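N-acetylglucosamine-6-phosphate deacetylase (Mycobacterium smegmatis, PDB 6FV4) probably removes the acetyl group from N-acetylglucosamine-6-phosphate with the help of bound divalent metal, a step of amino-sugar metabolism. Local coordinates at residues B[30-35]-B[338-343]; B[125-130]-B[171-176]; B[243-248]-B[271-276]. The protein carries 1 engineered substitution. All blocks are in the same frame, centred on the assembly; numbering follows the deposited sequence.

Contacts 2 and 3 follow one another along the chain, and both are nested inside the long loop closed by contact 1, which ties the strands of 30-35 to helix 339-357. The centres lie about 34 Å (contacts 1 and 2), 29 Å (2 and 3) and 24 Å (1 and 3) apart, and the nearest atoms of contacts 1 and 3 about 8 Å. None includes a metal ligand; the zinc of His72, His74 and Glu138 and the cadmium of Glu138, His150, His204 and His225 belong to the barrel whose outer layer holds contacts 2 and 3. Trp35, in 30-35, lines the dithiothreitol pocket without touching 338-343. Contact 3 also reaches the second subunit.

Contact 1: B[30-35]-B[338-343]; sequences LLRPGW and PRDDAL
The guanidinium of Arg32 meets the carboxylate of Asp340 at its edge, in its own plane, while one of its faces is covered by Leu30, whose CD2 sits 3.7 Å above the plane and over its centre. The grip is end-on: NH1 of Arg32 donates to OD2 of Asp340 at a very short 2.5 Å, and NH2 of Arg32 to OD1 of Asp340 at 2.9 Å. Both bonds are nearly straight (169° and 166°). The pairing is not coplanar, because the two flat groups are turned 36° apart; OD2 is approached on its syn side, though tilted somewhat out of the plane, whereas OD1 is met from well above it. A bend at chi3 turns the end of the Arg32 chain to Asp340. Arginine suits this place because a third nitrogen, NE, remains to bond Thr23 OG1, which helps fix the rotation of the group.

This surface salt bridge joins the small beta domain of the NagA fold, here its N-terminal part, to the first turn of helix 339-357, which follows the N-cap Pro338. A carboxylate at this end probably also gains from the helix dipole.

The first torsion of Leu30 swings CG away from the backbone N and beside the carbonyl carbon, which brings CD1 of Leu30 within 4.1 Å of the backbone O of Asp340; the leucine also packs on Thr23 and Leu25.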
# COMPACT_ATOMS: atom_id res chain seq x y z
N LEU B 30 -12.23 23.90 -2.60
CA LEU B 30 -13.41 23.88 -1.74
C LEU B 30 -13.78 25.33 -1.44
O LEU B 30 -13.03 26.04 -0.77
CB LEU B 30 -13.13 23.10 -0.46
CG LEU B 30 -14.31 22.91 0.49
CD1 LEU B 30 -14.26 21.53 1.10
CD2 LEU B 30 -14.35 23.98 1.58
N LEU B 31 -14.94 25.75 -1.92
CA LEU B 31 -15.41 27.12 -1.76
C LEU B 31 -16.47 27.19 -0.67
O LEU B 31 -17.44 26.42 -0.70
CB LEU B 31 -15.98 27.66 -3.07
CG LEU B 31 -15.06 27.39 -4.26
CD1 LEU B 31 -15.74 27.85 -5.51
CD2 LEU B 31 -13.72 28.11 -4.03
N ARG B 32 -16.28 28.10 0.27
CA ARG B 32 -17.17 28.24 1.41
C ARG B 32 -17.32 29.72 1.77
O ARG B 32 -16.37 30.33 2.29
CB ARG B 32 -16.63 27.44 2.60
CG ARG B 32 -17.68 27.08 3.63
CD ARG B 32 -17.10 26.13 4.67
NE ARG B 32 -17.35 24.72 4.36
CZ ARG B 32 -16.51 23.74 4.64
NH1 ARG B 32 -15.35 24.01 5.24
NH2 ARG B 32 -16.81 22.49 4.33
N PRO B 33 -18.46 30.35 1.47
CA PRO B 33 -19.53 29.77 0.65
C PRO B 33 -19.18 29.83 -0.83
O PRO B 33 -18.17 30.43 -1.19
CB PRO B 33 -20.75 30.64 0.98
CG PRO B 33 -20.17 31.96 1.35
CD PRO B 33 -18.81 31.69 1.97
N GLY B 34 -19.98 29.21 -1.68
CA GLY B 34 -19.68 29.18 -3.09
C GLY B 34 -20.87 29.57 -3.93
O GLY B 34 -22.02 29.59 -3.48
N TRP B 35 -20.59 29.86 -5.20
CA TRP B 35 -21.64 30.22 -6.12
C TRP B 35 -21.23 29.79 -7.51
O TRP B 35 -20.03 29.73 -7.83
CB TRP B 35 -21.97 31.72 -6.06
CG TRP B 35 -20.85 32.64 -6.47
CD1 TRP B 35 -19.99 33.30 -5.64
CD2 TRP B 35 -20.50 33.01 -7.80
NE1 TRP B 35 -19.12 34.05 -6.38
CE2 TRP B 35 -19.41 33.90 -7.71
CE3 TRP B 35 -20.99 32.68 -9.07
CZ2 TRP B 35 -18.79 34.45 -8.83
CZ3 TRP B 35 -20.39 33.23 -10.19
CH2 TRP B 35 -19.30 34.11 -10.06
N PRO B 338 -10.00 14.23 7.97
CA PRO B 338 -11.06 15.12 8.46
C PRO B 338 -12.00 15.49 7.32
O PRO B 338 -11.64 15.44 6.14
CB PRO B 338 -10.30 16.33 8.99
CG PRO B 338 -9.03 16.33 8.23
CD PRO B 338 -8.68 14.88 8.01
N ARG B 339 -13.21 15.90 7.70
CA ARG B 339 -14.33 15.96 6.77
C ARG B 339 -14.00 16.76 5.51
O ARG B 339 -14.33 16.33 4.39
CB ARG B 339 -15.55 16.55 7.48
CG ARG B 339 -16.70 16.92 6.59
CD ARG B 339 -17.18 15.72 5.81
NE ARG B 339 -18.36 15.08 6.40
CZ ARG B 339 -19.57 15.63 6.42
NH1 ARG B 339 -19.77 16.84 5.89
NH2 ARG B 339 -20.58 14.97 6.98
N ASP B 340 -13.36 17.92 5.65
CA ASP B 340 -13.12 18.76 4.48
C ASP B 340 -12.10 18.13 3.55
O ASP B 340 -12.28 18.15 2.32
CB ASP B 340 -12.66 20.15 4.90
CG ASP B 340 -13.81 21.04 5.31
OD1 ASP B 340 -14.96 20.54 5.38
OD2 ASP B 340 -13.56 22.24 5.56
N ASP B 341 -11.02 17.59 4.11
CA ASP B 341 -10.07 16.84 3.29
C ASP B 341 -10.72 15.59 2.70
O ASP B 341 -10.35 15.16 1.60
CB ASP B 341 -8.85 16.44 4.12
CG ASP B 341 -8.09 17.65 4.66
OD1 ASP B 341 -7.95 18.66 3.94
OD2 ASP B 341 -7.62 17.58 5.82
N ALA B 342 -11.68 14.99 3.42
CA ALA B 342 -12.31 13.77 2.95
C ALA B 342 -13.23 14.04 1.76
O ALA B 342 -13.23 13.28 0.78
CB ALA B 342 -13.09 13.10 4.08
N LEU B 343 -14.02 15.12 1.83
CA LEU B 343 -14.85 15.53 0.71
C LEU B 343 -14.00 15.84 -0.51
O LEU B 343 -14.37 15.51 -1.64
CB LEU B 343 -15.68 16.75 1.09
CG LEU B 343 -16.83 16.50 2.06
CD1 LEU B 343 -17.43 17.83 2.47
CD2 LEU B 343 -17.89 15.61 1.45

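Contact 2: B[125-130]-B[171-176]; sequences RQVRAG and EGTVRM
Glu171, just after helix 160-170, opens the contact by laying its carboxylate over one face of the Arg128 guanidinium. The two side chains cross at about a right angle, although their planes differ by only 23°. OE2 of Glu171 lies 3.6 Å from NH1 of Arg128, a long salt bridge resting on charge alone, since the oxygen is well out of the guanidinium plane. The directed bonds go through water instead. One water accepts from Arg128 NH1 at 2.8 Å and donates to Glu171 OE2 at 2.7 Å; another accepts from the same NH1 and donates to the backbone O of Glu171. Both waters lie at the edge of the guanidinium, in its plane, where the N-H groups point; through them NH1 is linked to side chain and main chain of Glu171.

Gly172 follows with positive phi (88°), a turn that suits glycine. The segments thus bring the end of helix 113-129, closed by a Schellman motif at Gly130, against the start of strand 174-179, which runs parallel beside strand 134-138, in the (beta/alpha)8 barrel of the amidohydrolases.

Thr173 supplies the apolar part. Its CG2 stands 3.7 Å from Val127 CG1, and its CB is 3.9 Å from Val127 CG1 and Val127 CG2, the two branched side chains sliding past each other in opposite directions. With chi1 at 65°, OG1 lies between the backbone N and carbonyl carbon and bonds Gly170 O, while the methyl faces the helix. Val127 and Thr173 both also touch Ile135.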
# COMPACT_ATOMS: atom_id res chain seq x y z
N ARG B 125 -25.71 2.85 -29.98
CA ARG B 125 -26.81 3.74 -30.32
C ARG B 125 -27.25 4.56 -29.10
O ARG B 125 -27.61 5.74 -29.22
CB ARG B 125 -27.98 2.93 -30.89
CG ARG B 125 -29.20 3.76 -31.22
CD ARG B 125 -30.31 2.92 -31.88
NE ARG B 125 -31.59 3.57 -31.67
CZ ARG B 125 -32.40 3.29 -30.65
NH1 ARG B 125 -32.06 2.35 -29.78
NH2 ARG B 125 -33.55 3.95 -30.51
N GLN B 126 -27.22 3.96 -27.92
CA GLN B 126 -27.56 4.74 -26.73
C GLN B 126 -26.44 5.68 -26.30
O GLN B 126 -26.72 6.72 -25.71
CB GLN B 126 -27.96 3.80 -25.60
CG GLN B 126 -29.40 3.31 -25.78
CD GLN B 126 -29.56 1.89 -25.37
OE1 GLN B 126 -28.68 1.32 -24.73
NE2 GLN B 126 -30.70 1.29 -25.70
N VAL B 127 -25.18 5.35 -26.60
CA VAL B 127 -24.12 6.36 -26.49
C VAL B 127 -24.43 7.57 -27.37
O VAL B 127 -24.40 8.72 -26.93
CB VAL B 127 -22.75 5.75 -26.84
CG1 VAL B 127 -21.64 6.81 -26.67
CG2 VAL B 127 -22.45 4.54 -25.94
N ARG B 128 -24.74 7.31 -28.65
CA ARG B 128 -25.05 8.41 -29.58
C ARG B 128 -26.29 9.18 -29.15
O ARG B 128 -26.35 10.40 -29.33
CB ARG B 128 -25.19 7.87 -31.01
CG ARG B 128 -23.85 7.54 -31.66
CD ARG B 128 -23.98 7.13 -33.12
NE ARG B 128 -24.65 5.84 -33.28
CZ ARG B 128 -24.04 4.66 -33.27
NH1 ARG B 128 -22.72 4.59 -33.08
NH2 ARG B 128 -24.75 3.55 -33.43
N ALA B 129 -27.26 8.50 -28.53
CA ALA B 129 -28.43 9.19 -28.01
C ALA B 129 -28.15 9.97 -26.73
O ALA B 129 -28.97 10.81 -26.34
CB ALA B 129 -29.57 8.20 -27.75
N GLY B 130 -27.04 9.73 -26.06
CA GLY B 130 -26.74 10.50 -24.86
C GLY B 130 -27.19 9.90 -23.55
O GLY B 130 -27.07 10.56 -22.51
N GLU B 171 -18.25 2.01 -33.40
CA GLU B 171 -18.07 3.33 -34.01
C GLU B 171 -17.48 4.31 -33.01
O GLU B 171 -17.91 5.46 -32.89
CB GLU B 171 -19.39 3.86 -34.59
CG GLU B 171 -19.84 3.15 -35.86
CD GLU B 171 -21.21 3.63 -36.33
OE1 GLU B 171 -21.35 4.80 -36.76
OE2 GLU B 171 -22.16 2.82 -36.21
N GLY B 172 -16.48 3.85 -32.27
CA GLY B 172 -15.76 4.70 -31.36
C GLY B 172 -16.35 4.80 -29.98
O GLY B 172 -15.77 5.51 -29.15
N THR B 173 -17.46 4.11 -29.69
CA THR B 173 -18.11 4.22 -28.38
C THR B 173 -17.57 3.24 -27.34
O THR B 173 -17.96 3.34 -26.18
CB THR B 173 -19.62 4.02 -28.51
OG1 THR B 173 -19.89 2.68 -28.94
CG2 THR B 173 -20.19 5.00 -29.52
N VAL B 174 -16.73 2.28 -27.73
CA VAL B 174 -16.13 1.38 -26.75
C VAL B 174 -14.94 2.12 -26.14
O VAL B 174 -13.98 2.45 -26.84
CB VAL B 174 -15.70 0.04 -27.37
CG1 VAL B 174 -14.89 -0.76 -26.33
CG2 VAL B 174 -16.92 -0.77 -27.80
N ARG B 175 -15.03 2.41 -24.85
CA ARG B 175 -14.06 3.27 -24.18
C ARG B 175 -13.06 2.49 -23.33
O ARG B 175 -11.93 2.96 -23.14
CB ARG B 175 -14.78 4.29 -23.30
CG ARG B 175 -15.71 5.22 -24.04
CD ARG B 175 -14.98 5.99 -25.12
NE ARG B 175 -14.10 7.00 -24.54
CZ ARG B 175 -14.41 8.30 -24.47
NH1 ARG B 175 -15.57 8.74 -24.94
NH2 ARG B 175 -13.55 9.15 -23.92
N MET B 176 -13.43 1.31 -22.85
CA MET B 176 -12.56 0.55 -21.97
C MET B 176 -12.77 -0.94 -22.20
O MET B 176 -13.90 -1.39 -22.41
CB MET B 176 -12.82 0.91 -20.50
CG MET B 176 -11.93 0.16 -19.53
SD MET B 176 -11.88 0.99 -17.92
CE MET B 176 -13.56 0.79 -17.35
O HOH W 1 -20.48 6.68 -32.86
O HOH W 2 -22.29 1.85 -33.65

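Contact 3: B[243-248]-B[271-276]; sequences ALTEDS and QTVGPE
Two helix ends meet here: CA of Thr245 comes within 5.9 Å of CA of Val273, a close approach allowed by small, beta-branched residues at both positions. Helix 240-246 gives way at Asp247, and helix 263-273 stops at Gly274, whose phi of 95° with an extended psi favours glycine and turns the chain into Pro275.

The side chains of Thr245 and Val273 cross at about a right angle. CG1 of Val273 sits 3.7 Å from CB of Thr245 and 3.8 Å from CG2 of Thr245. CG2 of Thr245 is placed by its first torsion (chi1 52°), which turns OG1 back along its own helix to bond the carbonyls of Ala241 and Val242. This satisfies the buried hydroxyl and presents carbon to the partner. Thr272 adds a looser touch, its CG2 4.2 Å from Thr245 CB, while its OG1 bonds His268 O.

The pair lies at the subunit interface: Thr272 OG1 bonds Thr272 OG1 of the second subunit, Thr245 O receives that subunit's Gln271 NE2, and Glu246 OE2 forms a salt bridge with its Arg267 NE. Within the chain, helix 209-217 packs against the 243-248 side and helix 339-357 against Pro275 and Glu276.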
# COMPACT_ATOMS: atom_id res chain seq x y z
N ALA B 243 1.72 -4.41 -8.95
CA ALA B 243 2.12 -3.79 -10.21
C ALA B 243 1.21 -2.62 -10.56
O ALA B 243 1.68 -1.57 -11.00
CB ALA B 243 2.10 -4.83 -11.35
N LEU B 244 -0.09 -2.77 -10.32
CA LEU B 244 -1.04 -1.72 -10.65
C LEU B 244 -0.92 -0.51 -9.73
O LEU B 244 -1.03 0.64 -10.19
CB LEU B 244 -2.47 -2.27 -10.64
CG LEU B 244 -2.81 -3.21 -11.81
CD1 LEU B 244 -4.04 -4.04 -11.46
CD2 LEU B 244 -3.06 -2.42 -13.09
N THR B 245 -0.69 -0.72 -8.42
CA THR B 245 -0.53 0.43 -7.53
C THR B 245 0.82 1.09 -7.69
O THR B 245 0.95 2.30 -7.43
CB THR B 245 -0.74 0.03 -6.06
OG1 THR B 245 0.08 -1.10 -5.73
CG2 THR B 245 -2.20 -0.32 -5.79
N GLU B 246 1.83 0.34 -8.14
CA GLU B 246 3.19 0.84 -8.22
C GLU B 246 3.35 1.88 -9.33
O GLU B 246 4.08 2.86 -9.15
CB GLU B 246 4.12 -0.34 -8.41
CG GLU B 246 5.41 -0.11 -9.15
CD GLU B 246 6.20 -1.40 -9.29
OE1 GLU B 246 6.05 -2.11 -10.30
OE2 GLU B 246 6.96 -1.73 -8.35
N ASP B 247 2.67 1.70 -10.46
CA ASP B 247 2.94 2.49 -11.66
C ASP B 247 2.05 3.73 -11.76
O ASP B 247 0.82 3.62 -11.74
CB ASP B 247 2.76 1.62 -12.90
CG ASP B 247 3.34 2.27 -14.14
OD1 ASP B 247 2.84 3.35 -14.53
OD2 ASP B 247 4.30 1.71 -14.70
N SER B 248 2.67 4.91 -11.89
CA SER B 248 1.92 6.16 -11.85
C SER B 248 0.97 6.33 -13.03
O SER B 248 0.06 7.17 -12.97
CB SER B 248 2.88 7.35 -11.80
OG SER B 248 3.69 7.39 -12.97
N GLN B 271 -3.69 5.57 0.47
CA GLN B 271 -2.40 5.97 1.03
C GLN B 271 -1.26 5.64 0.07
O GLN B 271 -0.33 6.43 -0.10
CB GLN B 271 -2.23 5.28 2.40
CG GLN B 271 -1.01 5.62 3.22
CD GLN B 271 -0.98 4.91 4.60
OE1 GLN B 271 -1.81 4.04 4.90
NE2 GLN B 271 -0.02 5.31 5.44
N THR B 272 -1.35 4.49 -0.62
CA THR B 272 -0.29 4.07 -1.54
C THR B 272 -0.27 4.91 -2.83
O THR B 272 0.78 5.40 -3.24
CB THR B 272 -0.44 2.58 -1.89
OG1 THR B 272 -0.51 1.81 -0.69
CG2 THR B 272 0.75 2.09 -2.71
N VAL B 273 -1.41 5.06 -3.50
CA VAL B 273 -1.37 5.60 -4.86
C VAL B 273 -1.55 7.11 -4.91
O VAL B 273 -1.22 7.73 -5.94
CB VAL B 273 -2.41 4.94 -5.79
CG1 VAL B 273 -2.23 3.45 -5.76
CG2 VAL B 273 -3.84 5.33 -5.39
N GLY B 274 -2.06 7.72 -3.85
CA GLY B 274 -2.26 9.15 -3.81
C GLY B 274 -3.66 9.55 -4.22
O GLY B 274 -4.49 8.71 -4.57
N PRO B 275 -3.96 10.86 -4.19
CA PRO B 275 -5.33 11.32 -4.44
C PRO B 275 -5.76 11.29 -5.90
O PRO B 275 -6.97 11.40 -6.16
CB PRO B 275 -5.31 12.78 -3.93
CG PRO B 275 -3.93 12.99 -3.30
CD PRO B 275 -3.03 11.98 -3.92
N GLU B 276 -4.83 11.13 -6.85
CA GLU B 276 -5.12 11.19 -8.28
C GLU B 276 -5.36 9.84 -8.92
O GLU B 276 -5.72 9.80 -10.10
CB GLU B 276 -3.96 11.84 -9.05
CG GLU B 276 -4.11 13.31 -9.31
CD GLU B 276 -4.45 14.04 -8.05
OE1 GLU B 276 -5.36 14.90 -8.06
OE2 GLU B 276 -3.81 13.73 -7.02